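Side-chain contact in haloacid dehalogenase-like hydrolase (Salmonella enterica subsp. enterica serovar Typhi, PDB 4EZE), which probably hydrolyses O-phosphoserine to serine and phosphate with the help of magnesium, the last step of serine biosynthesis: residues 38-43 with 92-97. Numbering follows the deposited sequence.
Sequences QKKLQE and LQWQFD
A cation-pi contact between K40 and W94 joins the flank of helix 34-45 to the C-terminal end of helix 81-93 in the N-terminal part of the chain. The two side chains come from opposite directions and overlap lengthwise, with the lysine along one face of the indole. Its ammonium nitrogen NZ sits 3.2 Å from the centroid of the five-membered ring of W94, only 12° off the ring normal. Behind it, the aliphatic chain covers the other half of the indole: K40 CD stands 3.8 Å from the centroid of the six-membered ring in a CH-pi contact, and CG comes within 3.6 Å of W94 CH2. Charge and hydrocarbon thus use the same face, the one probably drawn by the pi electrons and the other by dispersion. Both helices lie on one face of an antiparallel four-stranded sheet, in a beta-alpha-beta-beta-alpha-beta ferredoxin-like fold well away from the metal-binding aspartates of the HAD hydrolase domain. With CG anti to the backbone N (chi1 -168°) and the next two torsions also extended, K40 spans the indole before bending at chi4. L41 meets the indole at its edge, where its CA, close to the ring plane, is 4.0 Å from W94 CZ3; its CB adds an apolar contact at 4.1 Å from the same atom. Residues 92-97 leave helical geometry at Q95, with positive phi, and run through F96 into the edge strand at D97. F37, about one turn before K40, also touches W94 and meets F96 edge-to-face, while T44 adds a further contact to the indole from the same helix.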
# COMPACT_ATOMS: atom_id res chain seq x y z
N GLN A 38 -20.32 17.92 6.76
CA GLN A 38 -20.21 19.01 5.83
C GLN A 38 -20.28 20.33 6.58
O GLN A 38 -19.42 21.20 6.42
CB GLN A 38 -21.33 18.94 4.82
CG GLN A 38 -21.23 20.05 3.79
CD GLN A 38 -22.34 19.96 2.79
OE1 GLN A 38 -22.78 18.87 2.43
NE2 GLN A 38 -22.82 21.11 2.34
N LYS A 39 -21.30 20.47 7.42
CA LYS A 39 -21.51 21.69 8.18
C LYS A 39 -20.26 22.01 8.97
O LYS A 39 -19.66 23.08 8.84
CB LYS A 39 -22.70 21.51 9.12
CG LYS A 39 -23.22 22.78 9.76
CD LYS A 39 -24.58 22.56 10.40
CE LYS A 39 -25.01 23.74 11.26
NZ LYS A 39 -23.92 24.13 12.20
N LYS A 40 -19.85 21.03 9.77
CA LYS A 40 -18.70 21.17 10.63
C LYS A 40 -17.46 21.58 9.85
O LYS A 40 -16.61 22.33 10.34
CB LYS A 40 -18.46 19.83 11.33
CG LYS A 40 -17.48 19.88 12.47
CD LYS A 40 -17.20 18.46 12.95
CE LYS A 40 -16.55 18.49 14.32
NZ LYS A 40 -15.47 17.47 14.33
N LEU A 41 -17.32 21.07 8.63
CA LEU A 41 -16.08 21.27 7.88
C LEU A 41 -16.09 22.61 7.14
O LEU A 41 -15.03 23.20 6.88
CB LEU A 41 -15.81 20.09 6.94
CG LEU A 41 -14.87 20.10 5.72
CD1 LEU A 41 -13.43 19.90 6.15
CD2 LEU A 41 -15.28 19.00 4.74
N GLN A 42 -17.27 23.09 6.79
CA GLN A 42 -17.36 24.43 6.19
C GLN A 42 -16.89 25.45 7.21
O GLN A 42 -16.04 26.28 6.92
CB GLN A 42 -18.78 24.77 5.78
CG GLN A 42 -19.49 23.68 5.01
CD GLN A 42 -20.59 24.25 4.15
OE1 GLN A 42 -21.75 23.84 4.25
NE2 GLN A 42 -20.23 25.21 3.30
N GLU A 43 -17.46 25.36 8.41
CA GLU A 43 -17.13 26.30 9.47
C GLU A 43 -15.64 26.28 9.81
O GLU A 43 -15.03 27.33 10.02
CB GLU A 43 -17.99 26.04 10.70
CG GLU A 43 -19.48 26.15 10.40
CD GLU A 43 -20.36 25.73 11.57
OE1 GLU A 43 -21.54 25.38 11.34
OE2 GLU A 43 -19.87 25.75 12.73
N LEU A 92 -6.86 13.66 10.96
CA LEU A 92 -6.38 12.80 12.05
C LEU A 92 -7.11 13.13 13.36
O LEU A 92 -7.29 12.28 14.21
CB LEU A 92 -4.86 12.89 12.22
CG LEU A 92 -3.97 12.47 11.04
CD1 LEU A 92 -2.52 12.43 11.52
CD2 LEU A 92 -4.37 11.12 10.44
N GLN A 93 -7.57 14.36 13.50
CA GLN A 93 -8.25 14.73 14.74
C GLN A 93 -9.70 14.33 14.68
O GLN A 93 -10.27 13.88 15.67
CB GLN A 93 -8.13 16.25 14.99
CG GLN A 93 -7.71 16.61 16.40
CD GLN A 93 -7.27 18.05 16.49
OE1 GLN A 93 -7.82 18.92 15.83
NE2 GLN A 93 -6.25 18.30 17.31
N TRP A 94 -10.32 14.50 13.52
CA TRP A 94 -11.70 14.04 13.40
C TRP A 94 -11.79 12.63 12.83
O TRP A 94 -12.89 12.11 12.66
CB TRP A 94 -12.55 14.95 12.49
CG TRP A 94 -12.49 16.39 12.82
CD1 TRP A 94 -11.86 16.97 13.88
CD2 TRP A 94 -13.12 17.45 12.09
NE1 TRP A 94 -12.05 18.33 13.84
CE2 TRP A 94 -12.83 18.64 12.76
CE3 TRP A 94 -13.91 17.49 10.94
CZ2 TRP A 94 -13.29 19.88 12.31
CZ3 TRP A 94 -14.37 18.72 10.50
CH2 TRP A 94 -14.07 19.89 11.18
N GLN A 95 -10.64 12.04 12.50
CA GLN A 95 -10.60 10.69 11.93
C GLN A 95 -11.45 10.52 10.69
O GLN A 95 -12.45 9.83 10.72
CB GLN A 95 -10.97 9.65 13.00
CG GLN A 95 -9.87 9.59 14.07
CD GLN A 95 -10.02 8.50 15.11
OE1 GLN A 95 -11.07 7.85 15.25
NE2 GLN A 95 -8.95 8.30 15.88
N PHE A 96 -11.05 11.16 9.59
CA PHE A 96 -11.67 10.81 8.33
C PHE A 96 -10.56 10.63 7.35
O PHE A 96 -9.42 11.06 7.58
CB PHE A 96 -12.68 11.88 7.86
CG PHE A 96 -12.07 13.23 7.70
CD1 PHE A 96 -11.40 13.57 6.52
CD2 PHE A 96 -12.10 14.15 8.74
CE1 PHE A 96 -10.80 14.82 6.38
CE2 PHE A 96 -11.52 15.39 8.60
CZ PHE A 96 -10.87 15.73 7.42
N ASP A 97 -10.87 9.96 6.25
CA ASP A 97 -9.93 9.84 5.16
C ASP A 97 -10.35 10.80 4.08
O ASP A 97 -11.53 11.20 4.00
CB ASP A 97 -9.92 8.41 4.60
CG ASP A 97 -9.06 7.48 5.43
OD1 ASP A 97 -7.88 7.84 5.64
OD2 ASP A 97 -9.57 6.40 5.87